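MMACHC-like protein (Caenorhabditis elegans, PDB 5UJC) binds vitamin B12 derivatives and probably catalyses the reductive removal of their upper axial ligands, cyanide or alkyl, with flavin or glutathione. Local coordinates at residues 21-25 with 63-68; 35-39 with 132-137; 143-149 with 171-177. All coordinates share one frame; numbering follows the deposited sequence. Where two conformers were deposited one is given.

Contact 1: residues 21-25 with 63-68; sequences SHEGF and DMFDVA
Asp-63 OD2 accepts a hydrogen bond from each of two waters, and both lead back to the turn at 21-25. One joins it to Ser-21 O; the other, 2.7 Å from Asp-63 OD2, also donates to His-22 O. The carboxylate therefore meets the carbonyls of a type I beta turn, Ser-21 to Gly-24, through solvent. Direct contact is close at Gly-24, whose CA lies 3.5 Å from Met-64 N. A side chain there would run into that nitrogen, and its backbone angles also call for glycine. Beside it Glu-23 O receives the CA-H of Met-64 at 3.3 Å. In one of its two conformers Glu-23 bends at chi2 (-65°), bringing OE1 to 3.4 Å from Ala-68 CB and OE2 beside Val-67 CG1; OE2 pairs with Lys-71, farther along helix 62-80. On the buried side Met-64, also in one of two conformers, sets CG 3.7 Å from Phe-25 CZ and makes an oblique Met-aromatic contact, in a layer continued by Leu-98 of helix 93-109. The loop entering strand 25-31 is thus held to the helix by water bridges and the Lys-71 salt bridge outside, and by apolar contact inside.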
ATOM      1  N   SER A  21      11.658   1.893   8.424  1.00 13.24           N
ATOM      2  CA  SER A  21      11.010   0.657   8.782  1.00 17.12           C
ATOM      3  C   SER A  21      10.397   0.721  10.171  1.00 17.98           C
ATOM      4  O   SER A  21       9.307   0.213  10.384  1.00 19.44           O
ATOM      5  CB  SER A  21      11.979  -0.545   8.667  1.00 39.87           C
ATOM      6  OG  SER A  21      13.261  -0.233   9.157  1.00 43.43           O
ATOM      7  N   HIS A  22      11.069   1.364  11.114  1.00 20.66           N
ATOM      8  CA  HIS A  22      10.543   1.467  12.454  1.00 22.24           C
ATOM      9  C   HIS A  22       9.216   2.221  12.509  1.00 25.36           C
ATOM     10  O   HIS A  22       8.314   1.857  13.320  1.00 31.65           O
ATOM     11  CB  HIS A  22      11.587   2.154  13.380  1.00 35.15           C
ATOM     12  CG  HIS A  22      11.018   2.679  14.667  1.00 37.69           C
ATOM     13  ND1 HIS A  22      10.861   1.891  15.789  1.00 37.57           N
ATOM     14  CD2 HIS A  22      10.613   3.923  15.023  1.00 36.99           C
ATOM     15  CE1 HIS A  22      10.349   2.619  16.768  1.00 38.82           C
ATOM     16  NE2 HIS A  22      10.187   3.854  16.327  1.00 40.30           N
ATOM     17  N   GLU A  23       9.073   3.261  11.675  1.00 21.91           N
ATOM     18  CA  GLU A  23       7.852   4.103  11.609  0.59 23.07           C
ATOM     19  C   GLU A  23       6.819   3.521  10.652  1.00 22.19           C
ATOM     20  O   GLU A  23       5.769   4.137  10.414  1.00 28.97           O
ATOM     21  CB  GLU A  23       8.196   5.546  11.132  0.59 28.04           C
ATOM     22  CG  GLU A  23       9.020   6.419  12.115  0.59 25.97           C
ATOM     23  CD  GLU A  23       8.291   6.760  13.444  0.59 27.66           C
ATOM     24  OE1 GLU A  23       7.350   7.587  13.439  0.59 24.12           O
ATOM     25  OE2 GLU A  23       8.733   6.273  14.512  0.59 34.26           O
ATOM     26  N   GLY A  24       7.117   2.372  10.068  1.00 14.97           N
ATOM     27  CA  GLY A  24       6.128   1.626   9.355  1.00 11.43           C
ATOM     28  C   GLY A  24       6.120   1.728   7.857  1.00  8.97           C
ATOM     29  O   GLY A  24       5.092   1.477   7.253  1.00  9.58           O
ATOM     30  N   PHE A  25       7.297   1.927   7.243  1.00  9.26           N
ATOM     31  CA  PHE A  25       7.402   1.897   5.772  1.00  8.90           C
ATOM     32  C   PHE A  25       8.427   0.897   5.297  1.00  9.73           C
ATOM     33  O   PHE A  25       9.441   0.676   5.970  1.00 12.06           O
ATOM     34  CB  PHE A  25       7.795   3.288   5.254  1.00 10.91           C
ATOM     35  CG  PHE A  25       6.781   4.356   5.561  1.00 11.48           C
ATOM     36  CD1 PHE A  25       5.667   4.520   4.751  1.00 11.81           C
ATOM     37  CD2 PHE A  25       6.930   5.195   6.675  1.00 11.81           C
ATOM     38  CE1 PHE A  25       4.726   5.505   5.033  1.00 13.43           C
ATOM     39  CE2 PHE A  25       5.998   6.162   6.954  1.00 15.03           C
ATOM     40  CZ  PHE A  25       4.897   6.328   6.134  1.00 14.27           C
ATOM     41  N   ASP A  63       2.954  -0.441  11.860  1.00  9.26           N
ATOM     42  CA  ASP A  63       3.414   0.714  12.625  1.00  8.84           C
ATOM     43  C   ASP A  63       3.215   2.084  11.929  1.00  8.39           C
ATOM     44  O   ASP A  63       3.303   3.102  12.589  1.00 10.13           O
ATOM     45  CB  ASP A  63       4.864   0.557  13.073  1.00 10.74           C
ATOM     46  CG  ASP A  63       5.020  -0.424  14.228  1.00 14.38           C
ATOM     47  OD1 ASP A  63       4.023  -0.772  14.879  1.00 15.72           O
ATOM     48  OD2 ASP A  63       6.149  -0.795  14.521  1.00 19.45           O
ATOM     49  N   MET A  64       2.898   2.104  10.625  0.50  8.27           N
ATOM     50  CA  MET A  64       2.602   3.384   9.989  0.50  8.58           C
ATOM     51  C   MET A  64       1.462   4.066  10.726  0.50  7.81           C
ATOM     52  O   MET A  64       1.580   5.217  11.158  0.50  9.56           O
ATOM     53  CB  MET A  64       2.251   3.229   8.506  0.50  9.01           C
ATOM     54  CG  MET A  64       2.102   4.570   7.794  0.50  9.03           C
ATOM     55  SD  MET A  64       0.764   4.636   6.570  0.50  9.26           S
ATOM     56  CE  MET A  64      -0.706   4.453   7.620  0.50  9.69           C
ATOM     57  N   PHE A  65       0.368   3.345  10.905  1.00  8.10           N
ATOM     58  CA  PHE A  65      -0.780   3.869  11.639  1.00  7.76           C
ATOM     59  C   PHE A  65      -0.498   3.900  13.162  1.00  7.47           C
ATOM     60  O   PHE A  65      -0.763   4.904  13.837  1.00  8.41           O
ATOM     61  CB  PHE A  65      -2.011   3.016  11.320  1.00  7.49           C
ATOM     62  CG  PHE A  65      -3.260   3.419  12.049  1.00  8.62           C
ATOM     63  CD1 PHE A  65      -3.536   2.922  13.327  1.00  7.80           C
ATOM     64  CD2 PHE A  65      -4.180   4.265  11.453  1.00  8.53           C
ATOM     65  CE1 PHE A  65      -4.727   3.226  13.955  1.00  9.25           C
ATOM     66  CE2 PHE A  65      -5.341   4.613  12.107  1.00  9.76           C
ATOM     67  CZ  PHE A  65      -5.627   4.069  13.348  1.00  9.74           C
ATOM     68  N   ASP A  66      -0.022   2.773  13.704  1.00  7.79           N
ATOM     69  CA  ASP A  66       0.043   2.614  15.151  1.00  8.38           C
ATOM     70  C   ASP A  66       1.108   3.486  15.826  1.00  9.11           C
ATOM     71  O   ASP A  66       0.982   3.784  17.001  1.00 11.72           O
ATOM     72  CB  ASP A  66       0.234   1.148  15.531  1.00  9.80           C
ATOM     73  CG  ASP A  66      -0.998   0.288  15.224  1.00 10.43           C
ATOM     74  OD1 ASP A  66      -2.109   0.791  15.378  1.00 12.65           O
ATOM     75  OD2 ASP A  66      -0.839  -0.929  14.897  1.00 11.56           O
ATOM     76  N   VAL A  67       2.154   3.837  15.088  1.00  9.66           N
ATOM     77  CA  VAL A  67       3.249   4.612  15.631  1.00 10.82           C
ATOM     78  C   VAL A  67       3.352   5.980  14.944  1.00 10.40           C
ATOM     79  O   VAL A  67       3.166   7.028  15.597  1.00 11.24           O
ATOM     80  CB  VAL A  67       4.578   3.869  15.544  1.00 12.18           C
ATOM     81  CG1 VAL A  67       5.720   4.731  16.091  1.00 14.66           C
ATOM     82  CG2 VAL A  67       4.499   2.545  16.289  1.00 13.92           C
ATOM     83  N   ALA A  68       3.613   5.990  13.642  1.00 10.27           N
ATOM     84  CA  ALA A  68       3.932   7.276  12.961  1.00 10.32           C
ATOM     85  C   ALA A  68       2.711   8.211  12.872  1.00  9.70           C
ATOM     86  O   ALA A  68       2.793   9.403  13.193  1.00 11.76           O
ATOM     87  CB  ALA A  68       4.528   7.023  11.592  1.00 11.79           C
TER
HETATM   88  O   HOH W   1       7.698  -1.433  12.158  1.00 23.77           O
HETATM   89  O   HOH W   2       7.814   0.932  15.753  1.00 32.11           O

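Contact 2: residues 35-39 with 132-137; sequences YNEAV and ILMQTC
Tyr-35 reaches from the middle of helix 32-39 to the N-terminus of helix 134-140, where Leu-133 is the N-cap residue, and the two helices meet beside the bound methylcobalamin. The tyrosine does most of the work. With CG anti to the backbone N (chi1 177°), its ring extends toward the other helix to bring OH to 2.9 Å from Leu-133 N. That amide donates to the phenol oxygen with an N-H...O angle of 160°, the one hydrogen bond between the segments.

Packing is densest around this ring. Leu-133 O lies at its edge, near the ring plane and 3.6 Å from CE1, while Cys-137 SG comes in obliquely at 3.6 Å from CD1, a cysteine sulfur-aromatic contact. Ile-132 CG1 approaches the phenol end, 3.8 Å from CZ. Val-39, one turn on from the tyrosine, lays CG1 over one ring face near the rim. Phe-30 of strand 25-31 touches both Tyr-35 and Cys-137 and links this part to the sheet.

Toward the cobalamin the fit between the helices is looser. Val-39 CG1 and Leu-133 CD1 stand 4.2 Å apart, and this side borders the bound ligand. Val-39 O, Ile-132 O and Met-134 N all hydrogen-bond the cobalamin, as does Gln-135 NE2, so residues next to the packed tyrosine supply several polar contacts to it. The methyl of Thr-136 joins the two regions: CG2 sits 3.7 Å from Ala-38 CB and also touches Tyr-35 CD1 and Val-39 CG1.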
ATOM      1  N   TYR A  35       6.792  -4.177 -14.760  1.00 11.94           N
ATOM      2  CA  TYR A  35       5.400  -3.810 -14.598  1.00 11.47           C
ATOM      3  C   TYR A  35       4.643  -3.858 -15.939  1.00 12.35           C
ATOM      4  O   TYR A  35       3.551  -4.431 -16.031  1.00 12.18           O
ATOM      5  CB  TYR A  35       5.293  -2.408 -13.984  1.00 11.20           C
ATOM      6  CG  TYR A  35       3.875  -1.905 -13.837  1.00 10.68           C
ATOM      7  CD1 TYR A  35       3.119  -2.203 -12.708  1.00 10.42           C
ATOM      8  CD2 TYR A  35       3.284  -1.127 -14.838  1.00 11.38           C
ATOM      9  CE1 TYR A  35       1.841  -1.746 -12.570  1.00 10.73           C
ATOM     10  CE2 TYR A  35       2.010  -0.635 -14.695  1.00 11.43           C
ATOM     11  CZ  TYR A  35       1.281  -0.956 -13.565  1.00 10.33           C
ATOM     12  OH  TYR A  35      -0.011  -0.487 -13.397  1.00 11.37           O
ATOM     13  N   ASN A  36       5.219  -3.258 -16.958  1.00 12.13           N
ATOM     14  CA  ASN A  36       4.558  -3.210 -18.260  1.00 12.56           C
ATOM     15  C   ASN A  36       4.357  -4.595 -18.857  1.00 13.13           C
ATOM     16  O   ASN A  36       3.351  -4.845 -19.515  1.00 14.85           O
ATOM     17  CB  ASN A  36       5.322  -2.316 -19.212  1.00 12.31           C
ATOM     18  CG  ASN A  36       5.128  -0.839 -18.915  1.00 12.64           C
ATOM     19  OD1 ASN A  36       4.206  -0.453 -18.188  1.00 13.89           O
ATOM     20  ND2 ASN A  36       5.966  -0.001 -19.516  1.00 13.97           N
ATOM     21  N   GLU A  37       5.332  -5.488 -18.651  1.00 14.71           N
ATOM     22  CA  GLU A  37       5.193  -6.889 -19.099  1.00 15.24           C
ATOM     23  C   GLU A  37       3.994  -7.565 -18.410  1.00 13.94           C
ATOM     24  O   GLU A  37       3.244  -8.312 -19.042  1.00 17.09           O
ATOM     25  CB  GLU A  37       6.504  -7.683 -18.841  1.00 19.22           C
ATOM     26  CG  GLU A  37       6.435  -9.183 -19.173  1.00 27.15           C
ATOM     27  CD  GLU A  37       7.663  -9.968 -18.691  1.00 39.69           C
ATOM     28  OE1 GLU A  37       8.345  -9.523 -17.720  1.00 42.90           O
ATOM     29  OE2 GLU A  37       7.936 -11.043 -19.269  1.00 51.85           O
ATOM     30  N   ALA A  38       3.801  -7.269 -17.121  1.00 11.29           N
ATOM     31  CA  ALA A  38       2.757  -7.898 -16.359  1.00 11.17           C
ATOM     32  C   ALA A  38       1.344  -7.356 -16.747  1.00 11.96           C
ATOM     33  O   ALA A  38       0.412  -8.142 -16.938  1.00 14.57           O
ATOM     34  CB  ALA A  38       2.996  -7.720 -14.879  1.00 12.13           C
ATOM     35  N   VAL A  39       1.192  -6.032 -16.821  1.00 11.62           N
ATOM     36  CA  VAL A  39      -0.120  -5.467 -17.169  1.00 13.18           C
ATOM     37  C   VAL A  39      -0.449  -5.618 -18.620  1.00 15.27           C
ATOM     38  O   VAL A  39      -1.630  -5.616 -18.992  1.00 18.77           O
ATOM     39  CB  VAL A  39      -0.299  -3.978 -16.740  1.00 13.43           C
ATOM     40  CG1 VAL A  39      -0.162  -3.836 -15.230  1.00 14.17           C
ATOM     41  CG2 VAL A  39       0.672  -3.037 -17.448  1.00 12.53           C
ATOM     42  N   ILE A 132      -1.644   3.581 -11.382  1.00  8.90           N
ATOM     43  CA  ILE A 132      -0.728   2.458 -11.268  1.00  9.27           C
ATOM     44  C   ILE A 132      -1.344   1.375 -10.410  1.00  9.04           C
ATOM     45  O   ILE A 132      -2.061   1.671  -9.435  1.00 10.21           O
ATOM     46  CB  ILE A 132       0.654   2.899 -10.755  1.00 11.31           C
ATOM     47  CG1 ILE A 132       1.702   1.798 -11.028  1.00 13.32           C
ATOM     48  CG2 ILE A 132       0.606   3.282  -9.283  1.00 12.11           C
ATOM     49  CD1 ILE A 132       3.114   2.285 -10.890  1.00 13.10           C
ATOM     50  N   LEU A 133      -1.151   0.118 -10.823  1.00  9.34           N
ATOM     51  CA  LEU A 133      -1.790  -1.017 -10.159  1.00  9.73           C
ATOM     52  C   LEU A 133      -0.841  -1.595  -9.134  1.00  8.50           C
ATOM     53  O   LEU A 133       0.153  -2.251  -9.469  1.00  8.93           O
ATOM     54  CB  LEU A 133      -2.224  -2.068 -11.197  1.00  9.27           C
ATOM     55  CG  LEU A 133      -3.317  -1.571 -12.150  1.00  9.60           C
ATOM     56  CD1 LEU A 133      -3.651  -2.646 -13.132  1.00 10.96           C
ATOM     57  CD2 LEU A 133      -4.564  -1.114 -11.387  1.00 11.80           C
ATOM     58  N   MET A 134      -1.111  -1.290  -7.878  1.00  8.50           N
ATOM     59  CA  MET A 134      -0.157  -1.552  -6.801  1.00  8.65           C
ATOM     60  C   MET A 134       0.102  -3.017  -6.514  1.00  8.07           C
ATOM     61  O   MET A 134       1.229  -3.405  -6.191  1.00  9.13           O
ATOM     62  CB  MET A 134      -0.632  -0.874  -5.522  1.00  9.27           C
ATOM     63  CG  MET A 134      -0.559   0.597  -5.565  1.00  9.36           C
ATOM     64  SD  MET A 134       1.126   1.173  -5.738  1.00 11.25           S
ATOM     65  CE  MET A 134       0.897   2.923  -5.564  1.00 11.21           C
ATOM     66  N   GLN A 135      -0.927  -3.848  -6.643  1.00  7.97           N
ATOM     67  CA  GLN A 135      -0.733  -5.286  -6.392  1.00  8.17           C
ATOM     68  C   GLN A 135       0.160  -5.907  -7.449  1.00  7.97           C
ATOM     69  O   GLN A 135       0.981  -6.779  -7.157  1.00  9.09           O
ATOM     70  CB  GLN A 135      -2.074  -6.015  -6.296  1.00  9.45           C
ATOM     71  CG  GLN A 135      -2.913  -5.503  -5.134  1.00  9.09           C
ATOM     72  CD  GLN A 135      -4.375  -5.757  -5.331  1.00  9.17           C
ATOM     73  OE1 GLN A 135      -4.954  -5.369  -6.353  1.00 10.05           O
ATOM     74  NE2 GLN A 135      -4.996  -6.434  -4.364  1.00  9.24           N
ATOM     75  N   THR A 136       0.054  -5.413  -8.677  1.00  8.37           N
ATOM     76  CA  THR A 136       0.960  -5.861  -9.738  1.00  9.54           C
ATOM     77  C   THR A 136       2.399  -5.397  -9.444  1.00  9.47           C
ATOM     78  O   THR A 136       3.333  -6.192  -9.540  1.00  9.81           O
ATOM     79  CB  THR A 136       0.483  -5.376 -11.109  1.00  9.72           C
ATOM     80  OG1 THR A 136      -0.764  -6.017 -11.429  1.00 10.53           O
ATOM     81  CG2 THR A 136       1.482  -5.704 -12.194  1.00 10.59           C
ATOM     82  N   CYS A 137       2.565  -4.131  -9.026  1.00  9.33           N
ATOM     83  CA  CYS A 137       3.892  -3.670  -8.617  1.00 10.09           C
ATOM     84  C   CYS A 137       4.463  -4.557  -7.507  1.00  9.54           C
ATOM     85  O   CYS A 137       5.619  -4.907  -7.524  1.00 10.82           O
ATOM     86  CB  CYS A 137       3.873  -2.216  -8.114  1.00 10.94           C
ATOM     87  SG  CYS A 137       3.478  -0.998  -9.358  1.00 11.61           S
TER

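Contact 3: residues 143-149 with 171-177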
ATOM      1  N   ALA A 143       7.629  -7.994  -3.384  1.00 10.44           N
ATOM      2  CA  ALA A 143       7.201  -7.541  -2.049  1.00 10.38           C
ATOM      3  C   ALA A 143       6.091  -8.363  -1.444  1.00 10.01           C
ATOM      4  O   ALA A 143       6.072  -8.595  -0.235  1.00 10.83           O
ATOM      5  CB  ALA A 143       6.788  -6.079  -2.087  1.00 11.23           C
ATOM      6  N   ALA A 144       5.155  -8.809  -2.283  1.00  9.51           N
ATOM      7  CA  ALA A 144       3.975  -9.525  -1.812  1.00  9.41           C
ATOM      8  C   ALA A 144       3.417 -10.295  -2.978  1.00  8.82           C
ATOM      9  O   ALA A 144       3.368  -9.783  -4.086  1.00 10.08           O
ATOM     10  CB  ALA A 144       2.948  -8.539  -1.270  1.00  9.29           C
ATOM     11  N   PHE A 145       2.984 -11.530  -2.717  1.00  8.79           N
ATOM     12  CA  PHE A 145       2.425 -12.401  -3.755  1.00  9.26           C
ATOM     13  C   PHE A 145       0.978 -11.980  -4.009  1.00  8.48           C
ATOM     14  O   PHE A 145       0.173 -11.858  -3.080  1.00  9.30           O
ATOM     15  CB  PHE A 145       2.490 -13.843  -3.309  1.00 10.22           C
ATOM     16  CG  PHE A 145       2.343 -14.822  -4.431  1.00 11.71           C
ATOM     17  CD1 PHE A 145       1.104 -15.057  -5.014  1.00 11.00           C
ATOM     18  CD2 PHE A 145       3.435 -15.501  -4.912  1.00 12.48           C
ATOM     19  CE1 PHE A 145       0.982 -15.947  -6.064  1.00 12.23           C
ATOM     20  CE2 PHE A 145       3.324 -16.374  -5.971  1.00 13.12           C
ATOM     21  CZ  PHE A 145       2.086 -16.601  -6.543  1.00 13.62           C
ATOM     22  N   TYR A 146       0.667 -11.730  -5.263  1.00  9.45           N
ATOM     23  CA  TYR A 146      -0.644 -11.259  -5.664  1.00  8.94           C
ATOM     24  C   TYR A 146      -1.504 -12.455  -6.125  1.00  9.31           C
ATOM     25  O   TYR A 146      -1.237 -13.054  -7.187  1.00 10.30           O
ATOM     26  CB  TYR A 146      -0.497 -10.223  -6.792  1.00  9.12           C
ATOM     27  CG  TYR A 146      -1.783  -9.620  -7.332  1.00  8.90           C
ATOM     28  CD1 TYR A 146      -2.931  -9.490  -6.536  1.00  8.98           C
ATOM     29  CD2 TYR A 146      -1.810  -9.084  -8.605  1.00  9.48           C
ATOM     30  CE1 TYR A 146      -4.071  -8.874  -7.022  1.00  9.82           C
ATOM     31  CE2 TYR A 146      -2.955  -8.486  -9.111  1.00  9.29           C
ATOM     32  CZ  TYR A 146      -4.093  -8.388  -8.310  1.00  9.43           C
ATOM     33  OH  TYR A 146      -5.255  -7.777  -8.782  1.00 10.94           O
ATOM     34  N   TYR A 147      -2.553 -12.742  -5.351  1.00  9.32           N
ATOM     35  CA  TYR A 147      -3.482 -13.815  -5.632  1.00  9.50           C
ATOM     36  C   TYR A 147      -4.657 -13.272  -6.439  1.00  9.28           C
ATOM     37  O   TYR A 147      -5.490 -12.489  -5.920  1.00 11.04           O
ATOM     38  CB  TYR A 147      -3.950 -14.472  -4.319  1.00 10.96           C
ATOM     39  CG  TYR A 147      -2.840 -15.186  -3.640  1.00 10.21           C
ATOM     40  CD1 TYR A 147      -2.460 -16.448  -4.040  1.00 10.76           C
ATOM     41  CD2 TYR A 147      -2.114 -14.581  -2.623  1.00  9.96           C
ATOM     42  CE1 TYR A 147      -1.362 -17.060  -3.507  1.00 11.35           C
ATOM     43  CE2 TYR A 147      -1.016 -15.208  -2.048  1.00 10.47           C
ATOM     44  CZ  TYR A 147      -0.622 -16.431  -2.520  1.00 10.52           C
ATOM     45  OH  TYR A 147       0.491 -17.055  -1.989  1.00 13.56           O
ATOM     46  N   GLN A 148      -4.720 -13.676  -7.716  1.00 11.12           N
ATOM     47  CA  GLN A 148      -5.680 -13.113  -8.639  1.00 11.50           C
ATOM     48  C   GLN A 148      -6.785 -14.135  -8.920  1.00 11.94           C
ATOM     49  O   GLN A 148      -6.483 -15.280  -9.213  1.00 12.40           O
ATOM     50  CB  GLN A 148      -4.979 -12.768  -9.947  1.00 11.97           C
ATOM     51  CG  GLN A 148      -3.838 -11.780  -9.772  1.00 12.80           C
ATOM     52  CD  GLN A 148      -3.399 -11.166 -11.081  1.00 13.24           C
ATOM     53  OE1 GLN A 148      -4.194 -10.548 -11.790  1.00 14.70           O
ATOM     54  NE2 GLN A 148      -2.142 -11.325 -11.404  1.00 13.01           N
ATOM     55  N   PRO A 149      -8.075 -13.706  -8.889  1.00 13.19           N
ATOM     56  CA  PRO A 149      -9.141 -14.676  -9.108  1.00 15.32           C
ATOM     57  C   PRO A 149      -9.014 -15.437 -10.432  1.00 15.77           C
ATOM     58  O   PRO A 149      -9.325 -16.642 -10.487  1.00 17.40           O
ATOM     59  CB  PRO A 149     -10.404 -13.818  -9.099  1.00 16.40           C
ATOM     60  CG  PRO A 149     -10.063 -12.668  -8.207  1.00 16.07           C
ATOM     61  CD  PRO A 149      -8.607 -12.405  -8.423  1.00 14.64           C
ATOM     62  N   PHE A 171     -15.102  -8.458  -7.887  1.00 12.80           N
ATOM     63  CA  PHE A 171     -14.409  -9.441  -7.034  1.00 13.06           C
ATOM     64  C   PHE A 171     -12.930  -9.391  -7.374  1.00 13.30           C
ATOM     65  O   PHE A 171     -12.506  -9.865  -8.425  1.00 14.83           O
ATOM     66  CB  PHE A 171     -15.019 -10.845  -7.252  1.00 13.51           C
ATOM     67  CG  PHE A 171     -14.527 -11.899  -6.266  1.00 12.85           C
ATOM     68  CD1 PHE A 171     -13.344 -12.570  -6.486  1.00 13.74           C
ATOM     69  CD2 PHE A 171     -15.257 -12.199  -5.138  1.00 13.42           C
ATOM     70  CE1 PHE A 171     -12.931 -13.578  -5.641  1.00 13.91           C
ATOM     71  CE2 PHE A 171     -14.856 -13.208  -4.277  1.00 13.19           C
ATOM     72  CZ  PHE A 171     -13.691 -13.905  -4.531  1.00 14.06           C
ATOM     73  N   ILE A 172     -12.161  -8.730  -6.508  1.00 11.10           N
ATOM     74  CA  ILE A 172     -10.763  -8.408  -6.793  1.00 11.26           C
ATOM     75  C   ILE A 172      -9.775  -9.300  -6.066  1.00 10.71           C
ATOM     76  O   ILE A 172     -10.111  -9.983  -5.091  1.00 11.98           O
ATOM     77  CB  ILE A 172     -10.421  -6.914  -6.536  1.00 11.67           C
ATOM     78  CG1 ILE A 172     -10.697  -6.516  -5.069  1.00 12.11           C
ATOM     79  CG2 ILE A 172     -11.219  -6.020  -7.492  1.00 14.25           C
ATOM     80  CD1 ILE A 172     -10.024  -5.223  -4.655  1.00 13.02           C
ATOM     81  N   GLY A 173      -8.550  -9.305  -6.559  1.00 10.81           N
ATOM     82  CA  GLY A 173      -7.493 -10.094  -5.937  1.00 10.73           C
ATOM     83  C   GLY A 173      -6.933  -9.473  -4.675  1.00  9.68           C
ATOM     84  O   GLY A 173      -7.285  -8.334  -4.297  1.00 10.19           O
ATOM     85  N   LEU A 174      -5.995 -10.203  -4.084  1.00  9.14           N
ATOM     86  CA  LEU A 174      -5.440  -9.903  -2.772  1.00  9.39           C
ATOM     87  C   LEU A 174      -3.975 -10.241  -2.764  1.00  8.86           C
ATOM     88  O   LEU A 174      -3.577 -11.341  -3.169  1.00  9.26           O
ATOM     89  CB  LEU A 174      -6.135 -10.726  -1.689  1.00 10.04           C
ATOM     90  CG  LEU A 174      -5.588 -10.597  -0.259  1.00 11.00           C
ATOM     91  CD1 LEU A 174      -5.838  -9.193   0.294  1.00 10.68           C
ATOM     92  CD2 LEU A 174      -6.235 -11.644   0.634  1.00 12.27           C
ATOM     93  N   SER A 175      -3.161  -9.304  -2.266  1.00  8.05           N
ATOM     94  CA  SER A 175      -1.726  -9.557  -2.051  1.00  7.92           C
ATOM     95  C   SER A 175      -1.467  -9.899  -0.607  1.00  7.74           C
ATOM     96  O   SER A 175      -2.063  -9.306   0.305  1.00  9.03           O
ATOM     97  CB  SER A 175      -0.897  -8.328  -2.420  1.00  8.34           C
ATOM     98  OG  SER A 175      -1.057  -8.010  -3.777  1.00  9.78           O
ATOM     99  N   LEU A 176      -0.526 -10.826  -0.385  1.00  8.13           N
ATOM    100  CA  LEU A 176      -0.116 -11.194   0.959  1.00  8.66           C
ATOM    101  C   LEU A 176       1.383 -11.078   1.118  1.00  8.93           C
ATOM    102  O   LEU A 176       2.168 -11.604   0.321  1.00 10.28           O
ATOM    103  CB  LEU A 176      -0.597 -12.622   1.319  1.00  9.24           C
ATOM    104  CG  LEU A 176      -2.125 -12.794   1.427  1.00  9.94           C
ATOM    105  CD1 LEU A 176      -2.500 -14.257   1.523  1.00 12.26           C
ATOM    106  CD2 LEU A 176      -2.702 -12.006   2.603  1.00 10.43           C
ATOM    107  N   HIS A 177       1.760 -10.348   2.155  1.00  9.17           N
ATOM    108  CA  HIS A 177       3.135 -10.018   2.471  1.00  8.99           C
ATOM    109  C   HIS A 177       3.752 -11.138   3.331  1.00  9.46           C
ATOM    110  O   HIS A 177       3.073 -11.717   4.170  1.00  9.63           O
ATOM    111  CB  HIS A 177       3.110  -8.690   3.227  1.00  9.00           C
ATOM    112  CG  HIS A 177       4.451  -8.070   3.460  1.00 10.17           C
ATOM    113  ND1 HIS A 177       5.347  -8.538   4.391  1.00 10.05           N
ATOM    114  CD2 HIS A 177       5.025  -6.981   2.901  1.00 10.60           C
ATOM    115  CE1 HIS A 177       6.434  -7.782   4.373  1.00 10.51           C
ATOM    116  NE2 HIS A 177       6.257  -6.826   3.480  1.00 10.29           N
TER
HETATM  117  O   HOH W   3       1.481  -7.773  -4.624  1.00  9.78           O
HETATM  118  O   HOH W   4      -8.223  -7.993  -9.029  1.00 20.11           O
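Chi1 of Tyr-146 is fully extended (-180°), and chi2 of 29° turns the ring edge toward the neighbouring strand, CE1 lying 3.7 Å from Gly-173 C. Tyr-147, next along the chain, points to the opposite face of this two-stranded antiparallel sheet, and its chi1 of -67° swings the ring toward Leu-176, with Tyr-147 CE2 4.0 Å from Leu-176 CD1. The strands are joined by two hydrogen-bonded pairs, Phe-145 with Leu-176 and Tyr-147 with Leu-174; the shortest link is Tyr-147 N to Leu-174 O, 2.8 Å. Between them, Tyr-146 and Ser-175 form a non-hydrogen-bonded pair. Gly-173 has no room for a CB, which would strike Tyr-147 O and Tyr-146 CE1. Beyond the strand, Pro-149 CG meets the edge of the Phe-171 ring at Phe-171 CD1, 3.7 Å away.

Gln-148 CG covers the centre of one face of the Tyr-146 ring, and the phenol OH hydrogen-bonds the cobalamin while accepting from a water that in turn accepts from Gly-173 N. Were Tyr-146 an alanine, the cobalamin would probably lose that hydroxyl partner, and Gln-148 CG the ring it rests on. Ser-175 N and Gln-148 OE1 also bind the cobalamin, so one face of the sheet combines aromatic surface with hydrogen-bonding groups for the ligand, while the other, with Tyr-147 and Leu-174, packs against helix 212-225.

How the contacts relate
Contacts 2 and 3 sit together at the cobalamin, their centres about 12 Å apart, and contact 1 lies on the other side of the chain's centre, about 25 Å from contact 2 and 22 Å from contact 3. There it joins the loop before strand 25-31 to helix 62-80, away from the pocket. Along the chain contacts 1 and 2 interleave, since 35-39 falls before 63-68, whereas contact 3 opens after both have closed. Strand 25-31 leads from the turn of contact 1 to helix 32-39 of contact 2. Helix 134-140 runs on to strand 145-147, and Gln-135 reaches over to Gly-173 O, so contacts 2 and 3 form adjoining walls of the cobalamin pocket.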